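Local coordinates for cerato-platanin-like protein (Moniliophthora perniciosa, PDB 3SUK) that is a secreted fungal protein of the cerato-platanin family, built on a double-psi beta-barrel fold, whose precise biochemical function is not established, at residues N63-S68 with V113-V118; F44-A49 with R76-V81; T21-T26 with S51-F56. All coordinates share one frame; numbering follows the deposited sequence. Where two conformers were deposited one is given.

Contact 1: N63-S68 with V113-V118; sequences NCYTIS and VQSQQV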
loop_
_atom_site.group_PDB
_atom_site.type_symbol
_atom_site.label_atom_id
_atom_site.label_comp_id
_atom_site.label_asym_id
_atom_site.label_seq_id
_atom_site.Cartn_x
_atom_site.Cartn_y
_atom_site.Cartn_z
ATOM N N ASN A 63 6.003 2.078 -6.094
ATOM C CA ASN A 63 6.950 2.297 -5.034
ATOM C C ASN A 63 6.744 1.333 -3.883
ATOM O O ASN A 63 5.662 1.003 -3.519
ATOM C CB ASN A 63 6.907 3.727 -4.516
ATOM C CG ASN A 63 7.682 4.710 -5.405
ATOM O OD1 ASN A 63 8.270 4.349 -6.382
ATOM N ND2 ASN A 63 7.593 5.936 -5.062
ATOM N N CYS A 64 7.862 0.938 -3.317
ATOM C CA CYS A 64 7.927 -0.016 -2.243
ATOM C C CYS A 64 8.334 0.704 -0.960
ATOM O O CYS A 64 9.301 1.356 -0.942
ATOM C CB CYS A 64 8.996 -1.060 -2.613
ATOM S SG CYS A 64 9.209 -2.408 -1.405
ATOM N N TYR A 65 7.537 0.543 0.079
ATOM C CA TYR A 65 7.722 1.213 1.339
ATOM C C TYR A 65 7.793 0.229 2.490
ATOM O O TYR A 65 6.997 -0.672 2.584
ATOM C CB TYR A 65 6.558 2.161 1.600
ATOM C CG TYR A 65 6.389 3.229 0.568
ATOM C CD1 TYR A 65 5.598 3.008 -0.538
ATOM C CD2 TYR A 65 7.010 4.464 0.701
ATOM C CE1 TYR A 65 5.408 3.978 -1.468
ATOM C CE2 TYR A 65 6.849 5.435 -0.247
ATOM C CZ TYR A 65 6.075 5.176 -1.340
ATOM O OH TYR A 65 5.908 6.133 -2.290
ATOM N N THR A 66 8.727 0.459 3.384
ATOM C CA THR A 66 8.773 -0.250 4.643
ATOM C C THR A 66 8.043 0.648 5.610
ATOM O O THR A 66 8.447 1.759 5.860
ATOM C CB THR A 66 10.204 -0.493 5.124
ATOM O OG1 THR A 66 10.843 -1.380 4.215
ATOM C CG2 THR A 66 10.197 -1.129 6.476
ATOM N N ILE A 67 6.933 0.133 6.115
ATOM C CA ILE A 67 6.014 0.867 6.989
ATOM C C ILE A 67 6.092 0.235 8.367
ATOM O O ILE A 67 5.979 -0.926 8.499
ATOM C CB ILE A 67 4.559 0.828 6.457
ATOM C CG1 ILE A 67 4.467 1.413 5.025
ATOM C CG2 ILE A 67 3.627 1.633 7.361
ATOM C CD1 ILE A 67 3.176 1.247 4.393
ATOM N N SER A 68 6.291 1.068 9.380
ATOM C CA SER A 68 6.484 0.679 10.776
ATOM C C SER A 68 5.486 1.345 11.718
ATOM O O SER A 68 5.106 2.454 11.530
ATOM C CB SER A 68 7.874 1.090 11.249
ATOM O OG SER A 68 8.821 0.459 10.452
ATOM N N VAL A 113 2.041 6.367 11.086
ATOM C CA VAL A 113 3.102 5.392 10.898
ATOM C C VAL A 113 4.393 6.050 10.469
ATOM O O VAL A 113 4.401 7.171 10.132
ATOM C CB VAL A 113 2.713 4.302 9.871
ATOM C CG1 VAL A 113 1.456 3.584 10.336
ATOM C CG2 VAL A 113 2.510 4.894 8.428
ATOM N N GLN A 114 5.477 5.322 10.596
ATOM C CA GLN A 114 6.724 5.704 10.002
ATOM C C GLN A 114 6.864 4.960 8.660
ATOM O O GLN A 114 6.539 3.816 8.545
ATOM C CB GLN A 114 7.893 5.386 10.936
ATOM C CG GLN A 114 7.974 6.285 12.137
ATOM C CD GLN A 114 8.304 7.705 11.791
ATOM O OE1 GLN A 114 9.205 7.968 11.047
ATOM N NE2 GLN A 114 7.561 8.627 12.349
ATOM N N SER A 115 7.261 5.687 7.646
ATOM C CA SER A 115 7.377 5.121 6.321
ATOM C C SER A 115 8.738 5.499 5.717
ATOM O O SER A 115 9.171 6.629 5.778
ATOM C CB SER A 115 6.233 5.654 5.447
ATOM O OG SER A 115 6.390 5.230 4.104
ATOM N N GLN A 116 9.370 4.498 5.131
ATOM C CA GLN A 116 10.617 4.668 4.435
ATOM C C GLN A 116 10.525 3.966 3.077
ATOM O O GLN A 116 10.424 2.778 3.065
ATOM C CB GLN A 116 11.727 3.996 5.269
ATOM C CG GLN A 116 13.097 4.152 4.713
ATOM C CD GLN A 116 13.371 5.587 4.290
ATOM O OE1 GLN A 116 13.486 6.472 5.121
ATOM N NE2 GLN A 116 13.443 5.822 3.008
ATOM N N GLN A 117 10.651 4.664 1.976
ATOM C CA GLN A 117 10.805 3.982 0.710
ATOM C C GLN A 117 12.092 3.171 0.687
ATOM O O GLN A 117 13.095 3.607 1.206
ATOM C CB GLN A 117 10.814 4.991 -0.435
ATOM C CG GLN A 117 10.698 4.282 -1.753
ATOM C CD GLN A 117 10.730 5.166 -2.941
ATOM O OE1 GLN A 117 11.025 6.327 -2.875
ATOM N NE2 GLN A 117 10.437 4.603 -4.024
ATOM N N VAL A 118 12.004 2.009 0.071
ATOM C CA VAL A 118 13.108 1.114 -0.159
ATOM C C VAL A 118 13.132 0.745 -1.657
ATOM O O VAL A 118 12.328 1.175 -2.439
ATOM C CB VAL A 118 13.022 -0.167 0.712
ATOM C CG1 VAL A 118 13.142 0.181 2.197
ATOM C CG2 VAL A 118 11.724 -0.901 0.436
HETATM O O HOH W 1 10.410 1.916 -4.359
#
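In the double-psi beta-barrel fold of the cerato-platanins, Tyr-65 to Ser-68 and Gln-114 to Gln-117 form an antiparallel ladder between two neighbouring strands, whose short axes run 151° apart. Thr-66 is paired with Gln-116 and Ser-68 with Gln-114 as hydrogen-bonded pairs; Thr-66 N reaches Gln-116 O at 2.9 Å, and the return bond from Gln-116 N to Thr-66 O measures 3.0 Å. Tyr-65 and Gln-117, a non-hydrogen-bonded pair, bring their CA atoms to 4.2 Å. Here the phenol ring and the glutamine amide lie 24° from coplanar, with CE2 of Tyr-65 against CB of Gln-117. The CG of Gln-117 stands anti to its backbone N (chi1 -169°) and the chain stays extended beyond it, carrying the amide toward Asn-63. The two amides do not bond to each other; instead Gln-117 NE2 donates to a water 2.7 Å away, which also accepts from Cys-64 N and donates to Val-118 O. Asn-63 ND2 donates to Tyr-65 OH at 3.2 Å, the hydroxyl lying in the amide plane; that hydroxyl is also hydrogen-bonded to Asp-52, and Asn-63 OD1 to Arg-120. At the other end CG2 of Ile-67 packs on CG2 of Val-113 at 3.6 Å. On the reverse face SG of Cys-64, disulfide-bonded to Cys-123, meets CG2 of Val-118. Strand 64-71 continues the sheet into strand 74-83, while a backbone hydrogen bond joins Val-113 to Val-4 of strand 4-8; Ile-67 and Ser-115 both rest on Phe-90 of strand 90-92.

Contact 2: F44-A49 with R76-V81; sequences FPHIGA and RSINLV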
loop_
_atom_site.group_PDB
_atom_site.type_symbol
_atom_site.label_atom_id
_atom_site.label_comp_id
_atom_site.label_asym_id
_atom_site.label_seq_id
_atom_site.Cartn_x
_atom_site.Cartn_y
_atom_site.Cartn_z
ATOM N N PHE A 44 1.204 -8.894 -1.990
ATOM C CA PHE A 44 -0.202 -8.878 -1.623
ATOM C C PHE A 44 -0.381 -9.753 -0.376
ATOM O O PHE A 44 0.140 -10.833 -0.317
ATOM C CB PHE A 44 -1.076 -9.466 -2.754
ATOM C CG PHE A 44 -2.553 -9.490 -2.413
ATOM C CD1 PHE A 44 -3.330 -8.407 -2.676
ATOM C CD2 PHE A 44 -3.133 -10.586 -1.810
ATOM C CE1 PHE A 44 -4.661 -8.391 -2.367
ATOM C CE2 PHE A 44 -4.468 -10.573 -1.510
ATOM C CZ PHE A 44 -5.219 -9.463 -1.798
ATOM N N PRO A 45 -1.136 -9.301 0.614
ATOM C CA PRO A 45 -2.066 -8.161 0.588
ATOM C C PRO A 45 -1.428 -6.864 1.073
ATOM O O PRO A 45 -2.143 -5.975 1.420
ATOM C CB PRO A 45 -3.131 -8.596 1.594
ATOM C CG PRO A 45 -2.345 -9.298 2.635
ATOM C CD PRO A 45 -1.267 -10.072 1.851
ATOM N N HIS A 46 -0.108 -6.795 1.070
ATOM C CA HIS A 46 0.559 -5.548 1.440
ATOM C C HIS A 46 0.568 -4.630 0.221
ATOM O O HIS A 46 1.548 -4.476 -0.449
ATOM C CB HIS A 46 2.000 -5.792 1.899
ATOM C CG HIS A 46 2.132 -6.698 3.079
ATOM N ND1 HIS A 46 3.345 -7.146 3.539
ATOM C CD2 HIS A 46 1.201 -7.241 3.885
ATOM C CE1 HIS A 46 3.149 -7.943 4.570
ATOM N NE2 HIS A 46 1.859 -8.013 4.807
ATOM N N ILE A 47 -0.591 -4.045 -0.036
ATOM C CA ILE A 47 -0.765 -3.117 -1.146
ATOM C C ILE A 47 -1.670 -1.973 -0.701
ATOM O O ILE A 47 -2.403 -2.115 0.249
ATOM C CB ILE A 47 -1.371 -3.779 -2.396
ATOM C CG1 ILE A 47 -2.725 -4.395 -2.070
ATOM C CG2 ILE A 47 -0.414 -4.811 -3.026
ATOM C CD1 ILE A 47 -3.605 -4.661 -3.265
ATOM N N GLY A 48 -1.566 -0.851 -1.389
ATOM C CA GLY A 48 -2.422 0.267 -1.069
ATOM C C GLY A 48 -2.212 1.494 -1.925
ATOM O O GLY A 48 -1.414 1.524 -2.819
ATOM N N ALA A 49 -2.964 2.525 -1.569
ATOM C CA ALA A 49 -2.843 3.836 -2.169
ATOM C C ALA A 49 -1.860 4.678 -1.340
ATOM O O ALA A 49 -1.752 4.426 -0.153
ATOM C CB ALA A 49 -4.215 4.507 -2.214
ATOM N N ARG A 76 6.211 -3.183 14.685
ATOM C CA ARG A 76 5.883 -4.083 13.585
ATOM C C ARG A 76 6.068 -3.328 12.270
ATOM O O ARG A 76 5.683 -2.224 12.149
ATOM C CB ARG A 76 4.444 -4.615 13.742
ATOM C CG ARG A 76 4.217 -5.290 15.078
ATOM C CD ARG A 76 2.798 -5.888 15.214
ATOM N NE ARG A 76 2.621 -6.604 16.475
ATOM C CZ ARG A 76 2.357 -6.031 17.631
ATOM N NH1 ARG A 76 2.193 -4.729 17.743
ATOM N NH2 ARG A 76 2.254 -6.794 18.663
ATOM N N SER A 77 6.642 -4.008 11.297
ATOM C CA SER A 77 6.943 -3.439 9.990
ATOM C C SER A 77 6.561 -4.427 8.880
ATOM O O SER A 77 6.781 -5.585 9.004
ATOM C CB SER A 77 8.416 -3.081 9.774
ATOM O OG SER A 77 8.972 -2.243 10.778
ATOM N N ILE A 78 6.067 -3.869 7.786
ATOM C CA ILE A 78 5.773 -4.582 6.557
ATOM C C ILE A 78 6.328 -3.801 5.380
ATOM O O ILE A 78 6.544 -2.623 5.473
ATOM C CB ILE A 78 4.246 -4.815 6.334
ATOM C CG1 ILE A 78 3.523 -3.465 6.213
ATOM C CG2 ILE A 78 3.667 -5.667 7.434
ATOM C CD1 ILE A 78 2.051 -3.581 5.781
ATOM N N ASN A 79 6.558 -4.526 4.307
ATOM C CA ASN A 79 6.852 -3.952 3.030
ATOM C C ASN A 79 5.616 -3.964 2.124
ATOM O O ASN A 79 4.919 -4.919 2.035
ATOM C CB ASN A 79 8.000 -4.709 2.358
ATOM C CG ASN A 79 9.295 -4.694 3.186
ATOM O OD1 ASN A 79 9.583 -3.793 3.894
ATOM N ND2 ASN A 79 9.996 -5.766 3.114
ATOM N N LEU A 80 5.355 -2.825 1.516
ATOM C CA LEU A 80 4.094 -2.568 0.864
ATOM C C LEU A 80 4.294 -1.872 -0.468
ATOM O O LEU A 80 5.087 -0.998 -0.577
ATOM C CB LEU A 80 3.217 -1.710 1.794
ATOM C CG LEU A 80 1.820 -1.392 1.211
ATOM C CD1 LEU A 80 0.728 -1.589 2.271
ATOM C CD2 LEU A 80 1.757 0.068 0.699
ATOM N N VAL A 81 3.507 -2.246 -1.470
ATOM C CA VAL A 81 3.571 -1.603 -2.787
ATOM C C VAL A 81 2.421 -0.636 -2.949
ATOM O O VAL A 81 1.318 -0.980 -2.766
ATOM C CB VAL A 81 3.530 -2.651 -3.957
ATOM C CG1 VAL A 81 3.515 -1.950 -5.346
ATOM C CG2 VAL A 81 4.767 -3.602 -3.849
#
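Behind the turn at His-46, Ile-47 opens a short strand of the barrel sheet that pairs in parallel with strand 74-83, its one bridge joining Ile-47 to Val-81 with axes inclined by 57°. Two backbone hydrogen bonds carry it: Val-81 N gives to His-46 O at 3.1 Å, and Gly-48 N gives to Val-81 O at 3.2 Å. An inverse gamma turn centred on His-46 leads into strand 47-50. Polar side-chain contact is slighter, since the bond from His-46 ND1 to Asn-79 O is weak, bent to 129° at the hydrogen, although that oxygen lies at the ring edge near its plane. Across the ring, NE2 is hydrogen-bonded to OE1 of Glu-99 in helix 94-101. Apolar contact covers one imidazole face, where Ile-78 CB sits 4.0 Å from the ring centroid in a CH-pi arrangement, offset toward the rim. With an alanine at this position, Glu-99 would probably lose its imidazole partner and the flank of Ile-78 its cover. Leucine packing completes the join: Leu-80 swings CG away from its own N (chi1 -179°), which lays its branches along the incoming backbone, and its CD1 comes to 3.6 Å from Ile-47 N.

Contact 3: T21-T26 with S51-F56; sequences TVACST and SDIGGF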
loop_
_atom_site.group_PDB
_atom_site.type_symbol
_atom_site.label_atom_id
_atom_site.label_comp_id
_atom_site.label_asym_id
_atom_site.label_seq_id
_atom_site.Cartn_x
_atom_site.Cartn_y
_atom_site.Cartn_z
ATOM N N THR A 21 -8.551 -0.604 -12.305
ATOM C CA THR A 21 -9.449 0.158 -11.432
ATOM C C THR A 21 -8.730 1.216 -10.577
ATOM O O THR A 21 -9.371 1.945 -9.884
ATOM C CB THR A 21 -10.264 -0.744 -10.434
ATOM O OG1 THR A 21 -9.383 -1.376 -9.507
ATOM C CG2 THR A 21 -11.094 -1.821 -11.144
ATOM N N VAL A 22 -7.403 1.307 -10.682
ATOM C CA VAL A 22 -6.615 2.232 -9.883
ATOM C C VAL A 22 -5.841 3.184 -10.777
ATOM O O VAL A 22 -5.829 3.042 -11.936
ATOM C CB VAL A 22 -5.647 1.489 -8.882
ATOM C CG1 VAL A 22 -6.429 0.642 -7.934
ATOM C CG2 VAL A 22 -4.712 0.563 -9.665
ATOM N N ALA A 23 -5.214 4.174 -10.184
ATOM C CA ALA A 23 -4.496 5.175 -10.896
ATOM C C ALA A 23 -3.346 4.576 -11.727
ATOM O O ALA A 23 -3.066 5.072 -12.770
ATOM C CB ALA A 23 -3.965 6.185 -9.934
ATOM N N CYS A 24 -2.705 3.547 -11.190
ATOM C CA CYS A 24 -1.544 2.906 -11.822
ATOM C C CYS A 24 -1.924 1.761 -12.760
ATOM O O CYS A 24 -1.442 0.698 -12.665
ATOM C CB CYS A 24 -0.532 2.421 -10.776
ATOM S SG CYS A 24 0.020 3.778 -9.615
ATOM N N SER A 25 -2.796 2.117 -13.687
ATOM C CA SER A 25 -3.336 1.167 -14.619
ATOM C C SER A 25 -2.453 1.103 -15.888
ATOM O O SER A 25 -1.588 0.304 -15.959
ATOM C CB SER A 25 -4.786 1.606 -14.945
ATOM O OG SER A 25 -4.877 2.907 -15.427
ATOM N N THR A 26 -2.658 2.035 -16.773
ATOM C CA THR A 26 -2.138 2.127 -18.106
ATOM C C THR A 26 -1.011 3.194 -18.166
ATOM O O THR A 26 -0.645 3.772 -17.178
ATOM C CB THR A 26 -3.489 2.479 -18.916
ATOM O OG1 THR A 26 -4.099 1.354 -19.515
ATOM C CG2 THR A 26 -3.542 3.736 -19.592
ATOM N N SER A 51 -0.352 8.993 -1.133
ATOM C CA SER A 51 -0.330 10.387 -1.586
ATOM C C SER A 51 0.901 10.701 -2.414
ATOM O O SER A 51 0.947 11.688 -3.101
ATOM C CB SER A 51 -0.482 11.357 -0.408
ATOM O OG SER A 51 0.378 11.095 0.642
ATOM N N ASP A 52 1.888 9.814 -2.374
ATOM C CA ASP A 52 3.068 9.943 -3.249
ATOM C C ASP A 52 2.678 9.776 -4.717
ATOM O O ASP A 52 3.360 10.216 -5.577
ATOM C CB ASP A 52 4.196 8.954 -2.900
ATOM C CG ASP A 52 4.948 9.322 -1.645
ATOM O OD1 ASP A 52 4.657 10.333 -1.053
ATOM O OD2 ASP A 52 5.854 8.598 -1.295
ATOM N N ILE A 53 1.605 9.045 -4.943
ATOM C CA ILE A 53 1.098 8.823 -6.274
ATOM C C ILE A 53 0.018 9.902 -6.540
ATOM O O ILE A 53 -1.043 9.866 -5.991
ATOM C CB ILE A 53 0.508 7.382 -6.414
ATOM C CG1 ILE A 53 1.640 6.344 -6.414
ATOM C CG2 ILE A 53 -0.299 7.271 -7.670
ATOM C CD1 ILE A 53 1.193 4.917 -6.134
ATOM N N GLY A 54 0.386 10.856 -7.382
ATOM C CA GLY A 54 -0.467 11.972 -7.752
ATOM C C GLY A 54 -1.704 11.543 -8.500
ATOM O O GLY A 54 -2.720 12.166 -8.435
ATOM N N GLY A 55 -1.575 10.507 -9.298
ATOM C CA GLY A 55 -2.632 10.059 -10.173
ATOM C C GLY A 55 -2.024 9.244 -11.299
ATOM O O GLY A 55 -0.930 8.738 -11.164
ATOM N N PHE A 56 -2.721 9.202 -12.424
ATOM C CA PHE A 56 -2.336 8.430 -13.593
ATOM C C PHE A 56 -0.935 8.731 -14.033
ATOM O O PHE A 56 -0.526 9.826 -14.070
ATOM C CB PHE A 56 -3.225 8.865 -14.768
ATOM C CG PHE A 56 -3.007 8.077 -16.013
ATOM C CD1 PHE A 56 -3.502 6.819 -16.138
ATOM C CD2 PHE A 56 -2.295 8.593 -17.032
ATOM C CE1 PHE A 56 -3.278 6.080 -17.289
ATOM C CE2 PHE A 56 -2.078 7.852 -18.173
ATOM C CZ PHE A 56 -2.581 6.596 -18.263
#
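Thr-26 and Phe-56 meet where the loop between strands 4-8 and 47-50 passes the one between strands 47-50 and 64-71, their end-to-end directions 46° apart, and the orientation of the phenyl ring sets the character of the contact. The threonine methyl CG2 approaches the rim of the ring near its plane, beside CE1 and CZ of Phe-56, and CB of Thr-26 also lies in the ring plane; the modelled closeness of the methyl is doubtful, because this threonine is poorly staggered. Ser-25 OG approaches the same edge more loosely, at 4.0 Å from Phe-56 CE1. The ring is directed there by its first torsion, which sets CG opposite the backbone N (chi1 -176°) and brings CE1 and CZ to Thr-26. At the root of this side chain the backbone takes over: Phe-56 CA points its hydrogen at Ala-23 O, 3.5 Å away, in a nearly straight contact with 166° at the hydrogen. The carbonyl that receives it also accepts a weak bond from Ser-25 N, within an inverse gamma turn centred on Cys-24.

Farther along, Ala-23 CB rests against the backbone of Gly-55, 3.9 Å from its carbonyl carbon. The CA-CB bond of Ile-53 is directed toward segment 21-26, and its CD1 comes to 3.8 Å from Cys-24 SG. Ile-53 O receives a hydrogen bond from ND1 of His-85. With no polar pairing between the segments, the contact rests on van der Waals touches and one CA-H...O contact, while the Cys-24 to Cys-61 disulfide supplies a covalent tie beside it.

In the fold
Contacts 1 and 2 belong to the same six-stranded sheet, where strand 64-71 of contact 1 neighbours strand 74-83 of contact 2; their centres are about 9 Å apart. Thr-66 to Asn-79 and Ser-68 to Ser-77 side-chain hydrogen bonds join them directly, and their segments alternate along the chain. Contact 3 lies among loops, its centre about 18 Å from that of contact 1 and about 16 Å from that of contact 2. It closes before contact 1 opens, yet Asp-52 reaches Tyr-65 by a hydrogen bond. Segment 51-56 directly follows strand 47-50, so the loop region is tied to the barrel through both sequence and side chains.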